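Local coordinates for arginyl-tRNA synthetase, putative (Plasmodium falciparum, PDB 5JLD), which probably catalyses the ATP-dependent attachment of L-arginine to tRNA(Arg), releasing AMP and diphosphate, as a class I aminoacyl-tRNA synthetase, at residues Ser488-Ser493 / Leu570-Lys575; Ile117-Asn122 / Lys521-Phe526. One frame throughout, in Å; residues are numbered along the deposited sequence.

Interaction 1 (Ser488-Ser493 / Leu570-Lys575)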
loop_
_atom_site.group_PDB
_atom_site.type_symbol
_atom_site.label_atom_id
_atom_site.label_comp_id
_atom_site.label_asym_id
_atom_site.label_seq_id
_atom_site.Cartn_x
_atom_site.Cartn_y
_atom_site.Cartn_z
ATOM N N SER A 488 25.811 -8.380 -8.504
ATOM C CA SER A 488 27.245 -8.435 -8.727
ATOM C C SER A 488 27.791 -9.811 -8.349
ATOM O O SER A 488 28.633 -10.369 -9.065
ATOM C CB SER A 488 27.942 -7.330 -7.928
ATOM O OG SER A 488 29.237 -7.713 -7.517
ATOM N N ILE A 489 27.306 -10.367 -7.241
ATOM C CA ILE A 489 27.712 -11.739 -6.892
ATOM C C ILE A 489 27.494 -12.723 -8.052
ATOM O O ILE A 489 28.388 -13.493 -8.402
ATOM C CB ILE A 489 26.954 -12.271 -5.672
ATOM C CG1 ILE A 489 27.184 -11.359 -4.469
ATOM C CG2 ILE A 489 27.403 -13.706 -5.356
ATOM C CD1 ILE A 489 26.273 -11.663 -3.307
ATOM N N PHE A 490 26.313 -12.695 -8.656
ATOM C CA PHE A 490 26.030 -13.617 -9.751
ATOM C C PHE A 490 26.828 -13.311 -11.004
ATOM O O PHE A 490 27.207 -14.225 -11.737
ATOM C CB PHE A 490 24.541 -13.629 -10.067
ATOM C CG PHE A 490 23.742 -14.330 -9.028
ATOM C CD1 PHE A 490 23.600 -15.706 -9.070
ATOM C CD2 PHE A 490 23.177 -13.626 -7.981
ATOM C CE1 PHE A 490 22.884 -16.365 -8.103
ATOM C CE2 PHE A 490 22.465 -14.280 -7.013
ATOM C CZ PHE A 490 22.323 -15.654 -7.074
ATOM N N ARG A 491 27.095 -12.033 -11.257
ATOM C CA ARG A 491 27.973 -11.706 -12.376
ATOM C C ARG A 491 29.385 -12.251 -12.160
ATOM O O ARG A 491 30.034 -12.662 -13.124
ATOM C CB ARG A 491 28.026 -10.195 -12.617
ATOM C CG ARG A 491 26.668 -9.586 -12.960
ATOM C CD ARG A 491 26.775 -8.141 -13.438
ATOM N NE ARG A 491 27.443 -7.270 -12.475
ATOM C CZ ARG A 491 26.810 -6.392 -11.704
ATOM N NH1 ARG A 491 25.489 -6.280 -11.771
ATOM N NH2 ARG A 491 27.491 -5.633 -10.856
ATOM N N LYS A 492 29.851 -12.275 -10.909
ATOM C CA LYS A 492 31.258 -12.607 -10.626
ATOM C C LYS A 492 31.540 -14.076 -10.280
ATOM O O LYS A 492 32.702 -14.470 -10.180
ATOM C CB LYS A 492 31.792 -11.725 -9.485
ATOM C CG LYS A 492 32.332 -10.368 -9.940
ATOM C CD LYS A 492 33.013 -9.593 -8.808
ATOM C CE LYS A 492 32.013 -9.131 -7.743
ATOM N NZ LYS A 492 32.646 -8.274 -6.695
ATOM N N SER A 493 30.501 -14.883 -10.093
ATOM C CA SER A 493 30.710 -16.289 -9.750
ATOM C C SER A 493 30.999 -17.121 -10.994
ATOM O O SER A 493 30.458 -16.857 -12.069
ATOM C CB SER A 493 29.501 -16.863 -9.015
ATOM O OG SER A 493 29.382 -18.254 -9.258
ATOM N N LEU A 570 20.743 -19.418 -2.085
ATOM C CA LEU A 570 20.204 -18.448 -1.128
ATOM C C LEU A 570 20.302 -17.030 -1.681
ATOM O O LEU A 570 19.391 -16.212 -1.504
ATOM C CB LEU A 570 20.940 -18.528 0.214
ATOM C CG LEU A 570 20.181 -19.259 1.319
ATOM C CD1 LEU A 570 21.057 -19.464 2.542
ATOM C CD2 LEU A 570 18.907 -18.510 1.680
ATOM N N CYS A 571 21.425 -16.746 -2.332
ATOM C CA CYS A 571 21.627 -15.446 -2.948
ATOM C C CYS A 571 20.553 -15.184 -4.023
ATOM O O CYS A 571 20.028 -14.084 -4.124
ATOM C CB CYS A 571 23.028 -15.353 -3.548
ATOM S SG CYS A 571 24.382 -15.206 -2.343
ATOM N N SER A 572 20.231 -16.213 -4.803
ATOM C CA SER A 572 19.267 -16.112 -5.903
ATOM C C SER A 572 17.856 -15.843 -5.393
ATOM O O SER A 572 17.148 -14.925 -5.869
ATOM C CB SER A 572 19.294 -17.403 -6.730
ATOM O OG SER A 572 18.660 -17.257 -7.981
ATOM N N ILE A 573 17.446 -16.643 -4.414
ATOM C CA ILE A 573 16.162 -16.396 -3.775
ATOM C C ILE A 573 16.099 -14.984 -3.200
ATOM O O ILE A 573 15.125 -14.257 -3.435
ATOM C CB ILE A 573 15.886 -17.405 -2.663
ATOM C CG1 ILE A 573 15.882 -18.826 -3.245
ATOM C CG2 ILE A 573 14.566 -17.061 -1.974
ATOM C CD1 ILE A 573 15.705 -19.938 -2.199
ATOM N N THR A 574 17.149 -14.588 -2.473
ATOM C CA THR A 574 17.160 -13.264 -1.863
ATOM C C THR A 574 17.037 -12.155 -2.903
ATOM O O THR A 574 16.294 -11.210 -2.702
ATOM C CB THR A 574 18.425 -13.024 -1.040
ATOM O OG1 THR A 574 18.488 -13.993 0.016
ATOM C CG2 THR A 574 18.415 -11.605 -0.436
ATOM N N LYS A 575 17.773 -12.285 -4.006
ATOM C CA LYS A 575 17.677 -11.356 -5.130
ATOM C C LYS A 575 16.249 -11.255 -5.655
ATOM O O LYS A 575 15.690 -10.160 -5.711
ATOM C CB LYS A 575 18.610 -11.780 -6.264
ATOM C CG LYS A 575 18.605 -10.838 -7.458
ATOM C CD LYS A 575 19.852 -11.052 -8.301
ATOM C CE LYS A 575 19.586 -11.932 -9.505
ATOM N NZ LYS A 575 19.070 -11.125 -10.644
#
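One turn before Thr574, and just ahead of the Cys571 and Ser572 pair that receives the Phe490 ring, Leu570 O is gripped by two donors: Thr574 N in the ordinary helical bond, and Thr574 OG1 at 2.8 Å. They arrive from opposite faces of the carbonyl plane, the hydroxyl tilted 33° out of it; the second bond gives the hydroxyl of the buried Thr574 a partner within its own helix. The contact belongs to the helical bundle of the DALR anticodon-binding domain, where the end of helix 476-492 meets helix 564-584. The two short helical segments run in broadly opposite senses but well inclined, with 139° between their directions and axes 10.8 Å apart at closest approach. That wide spacing suits a phenylalanine, long enough to span it. With CG anti to its own carbonyl carbon (chi1 -73°), the Phe490 ring reaches across edge-first and meets the backbone of the other helix; Cys571 C and Ser572 N lie near the ring plane. The small Cys571 and Ser572 let the rim come this close, Cys571 CB standing 3.6 Å from Phe490 CZ. Alongside, Ile489 extends CD1 to Cys571 SG at 4.1 Å, and Phe549 of helix 536-556 packs against both residues. Lys575 uses its aliphatic stem rather than its charge: its CD lies 4.2 Å from Phe490 CD2, approaching the ring obliquely.

Interaction 2 (Ile117-Asn122 / Lys521-Phe526); sequences ISININ and KFPDIF
Ile117 meets the helical segment first, laying its CG2 branch 4.0 Å from Phe522 CE2, with the two side chains at about a right angle. Ser118 turns its side chain away, and its backbone is hydrogen-bonded to that of Met7. Ile119 then carries most of the contact. Its CG1 branch stands anti to the carbonyl carbon (chi1 -69°) and the chain extends beyond it, so that CD1 enters between Phe522, Pro523 and Phe526. This methyl lies 3.4 Å from Phe526 CD2 and also touches Phe522 CD2 and Pro523 CG; isoleucine suits the place, its CG1 arm carrying one methyl out to several apolar partners. The two rings also pack on each other, for Phe526 CE2 lies 3.3 Å above the plane of the Phe522 ring, toward its rim. At Asn120 the chain forms an Asx turn, its OD1 accepting Asn122 N at 2.9 Å in the carbonyl plane, where the 3-10 segment begins. The contact thus joins the catalytic-domain loop between strands 114-115 and 133-137 to helix 522-532 of the anticodon-binding domain, with Phe167 of helix 149-167 touching Ile119 and Phe526, and helix 564-584 covering Ile117 and both phenylalanines.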
loop_
_atom_site.group_PDB
_atom_site.type_symbol
_atom_site.label_atom_id
_atom_site.label_comp_id
_atom_site.label_asym_id
_atom_site.label_seq_id
_atom_site.Cartn_x
_atom_site.Cartn_y
_atom_site.Cartn_z
ATOM N N ILE A 117 8.129 -16.672 -6.828
ATOM C CA ILE A 117 7.497 -16.248 -5.576
ATOM C C ILE A 117 6.028 -15.872 -5.798
ATOM O O ILE A 117 5.725 -14.904 -6.495
ATOM C CB ILE A 117 8.232 -15.044 -4.950
ATOM C CG1 ILE A 117 9.688 -15.402 -4.639
ATOM C CG2 ILE A 117 7.526 -14.590 -3.692
ATOM C CD1 ILE A 117 10.573 -14.192 -4.420
ATOM N N SER A 118 5.124 -16.639 -5.197
ATOM C CA SER A 118 3.691 -16.491 -5.443
ATOM C C SER A 118 2.911 -16.686 -4.155
ATOM O O SER A 118 3.327 -17.444 -3.271
ATOM C CB SER A 118 3.210 -17.499 -6.482
ATOM O OG SER A 118 4.185 -17.679 -7.490
ATOM N N ILE A 119 1.776 -16.006 -4.051
ATOM C CA ILE A 119 0.972 -16.062 -2.841
ATOM C C ILE A 119 -0.497 -16.107 -3.208
ATOM O O ILE A 119 -1.027 -15.173 -3.810
ATOM C CB ILE A 119 1.223 -14.844 -1.916
ATOM C CG1 ILE A 119 2.616 -14.877 -1.306
ATOM C CG2 ILE A 119 0.162 -14.757 -0.795
ATOM C CD1 ILE A 119 2.922 -13.598 -0.469
ATOM N N ASN A 120 -1.159 -17.196 -2.852
ATOM C CA ASN A 120 -2.585 -17.273 -3.052
ATOM C C ASN A 120 -3.323 -16.521 -1.964
ATOM O O ASN A 120 -3.188 -16.834 -0.780
ATOM C CB ASN A 120 -3.052 -18.719 -3.077
ATOM C CG ASN A 120 -4.442 -18.847 -3.650
ATOM O OD1 ASN A 120 -5.410 -18.353 -3.063
ATOM N ND2 ASN A 120 -4.549 -19.482 -4.819
ATOM N N ILE A 121 -4.130 -15.543 -2.353
ATOM C CA ILE A 121 -4.830 -14.725 -1.366
ATOM C C ILE A 121 -5.751 -15.536 -0.426
ATOM O O ILE A 121 -5.969 -15.140 0.730
ATOM C CB ILE A 121 -5.648 -13.612 -2.060
ATOM C CG1 ILE A 121 -6.114 -12.562 -1.034
ATOM C CG2 ILE A 121 -6.817 -14.201 -2.880
ATOM C CD1 ILE A 121 -6.606 -11.238 -1.678
ATOM N N ASN A 122 -6.270 -16.666 -0.909
ATOM C CA ASN A 122 -7.082 -17.559 -0.082
ATOM C C ASN A 122 -6.343 -17.965 1.216
ATOM O O ASN A 122 -6.956 -18.168 2.274
ATOM C CB ASN A 122 -7.477 -18.808 -0.886
ATOM C CG ASN A 122 -8.516 -18.508 -1.989
ATOM O OD1 ASN A 122 -9.295 -17.557 -1.887
ATOM N ND2 ASN A 122 -8.506 -19.312 -3.053
ATOM N N LYS A 521 8.782 -15.414 5.952
ATOM C CA LYS A 521 7.821 -14.525 6.619
ATOM C C LYS A 521 6.999 -13.661 5.644
ATOM O O LYS A 521 6.020 -13.042 6.044
ATOM C CB LYS A 521 8.531 -13.599 7.599
ATOM C CG LYS A 521 9.094 -14.276 8.857
ATOM C CD LYS A 521 9.621 -13.216 9.820
ATOM C CE LYS A 521 10.157 -13.829 11.094
ATOM N NZ LYS A 521 10.661 -12.745 11.988
ATOM N N PHE A 522 7.423 -13.613 4.385
ATOM C CA PHE A 522 6.846 -12.726 3.370
ATOM C C PHE A 522 5.294 -12.747 3.363
ATOM O O PHE A 522 4.683 -11.696 3.437
ATOM C CB PHE A 522 7.431 -13.088 1.988
ATOM C CG PHE A 522 7.216 -12.038 0.923
ATOM C CD1 PHE A 522 7.474 -10.706 1.179
ATOM C CD2 PHE A 522 6.777 -12.397 -0.348
ATOM C CE1 PHE A 522 7.294 -9.737 0.192
ATOM C CE2 PHE A 522 6.601 -11.442 -1.343
ATOM C CZ PHE A 522 6.855 -10.102 -1.071
ATOM N N PRO A 523 4.663 -13.938 3.361
ATOM C CA PRO A 523 3.189 -13.933 3.366
ATOM C C PRO A 523 2.543 -13.245 4.575
ATOM O O PRO A 523 1.421 -12.727 4.433
ATOM C CB PRO A 523 2.839 -15.426 3.352
ATOM C CG PRO A 523 4.021 -16.067 2.676
ATOM C CD PRO A 523 5.194 -15.310 3.227
ATOM N N ASP A 524 3.228 -13.234 5.725
ATOM C CA ASP A 524 2.705 -12.578 6.921
ATOM C C ASP A 524 2.470 -11.084 6.649
ATOM O O ASP A 524 1.508 -10.482 7.147
ATOM C CB ASP A 524 3.664 -12.731 8.118
ATOM C CG ASP A 524 3.949 -14.199 8.493
ATOM O OD1 ASP A 524 3.332 -15.145 7.963
ATOM O OD2 ASP A 524 4.806 -14.405 9.351
ATOM N N ILE A 525 3.372 -10.496 5.865
ATOM C CA ILE A 525 3.291 -9.074 5.528
ATOM C C ILE A 525 1.965 -8.772 4.811
ATOM O O ILE A 525 1.276 -7.797 5.124
ATOM C CB ILE A 525 4.468 -8.628 4.641
ATOM C CG1 ILE A 525 5.814 -8.929 5.322
ATOM C CG2 ILE A 525 4.347 -7.146 4.295
ATOM C CD1 ILE A 525 5.997 -8.162 6.627
ATOM N N PHE A 526 1.603 -9.637 3.871
ATOM C CA PHE A 526 0.386 -9.441 3.094
ATOM C C PHE A 526 -0.832 -9.719 3.955
ATOM O O PHE A 526 -1.821 -8.966 3.920
ATOM C CB PHE A 526 0.410 -10.318 1.853
ATOM C CG PHE A 526 1.484 -9.924 0.895
ATOM C CD1 PHE A 526 1.257 -8.939 -0.056
ATOM C CD2 PHE A 526 2.746 -10.493 0.980
ATOM C CE1 PHE A 526 2.263 -8.547 -0.927
ATOM C CE2 PHE A 526 3.762 -10.105 0.112
ATOM C CZ PHE A 526 3.523 -9.133 -0.840
#

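Helix 564-584 ties the two sites together: it supplies one side of interaction 1 directly, and its later residues Leu577, Leu580, Cys581 and Leu584 pack around interaction 2. Their centres are 23 Å apart, and their nearest atoms about 5 Å, without touching. Interaction 1 is a surface contact within the anticodon-binding domain, helix against helix, where a serine and the stem of a lysine share the interface with apolar groups. Interaction 2 is buried nearer the middle of the chain, bridges the catalytic and anticodon-binding regions, and is apolar throughout. The first thus brings a ring edge to a helix backbone, the second aliphatic methyls to two phenylalanines and a proline.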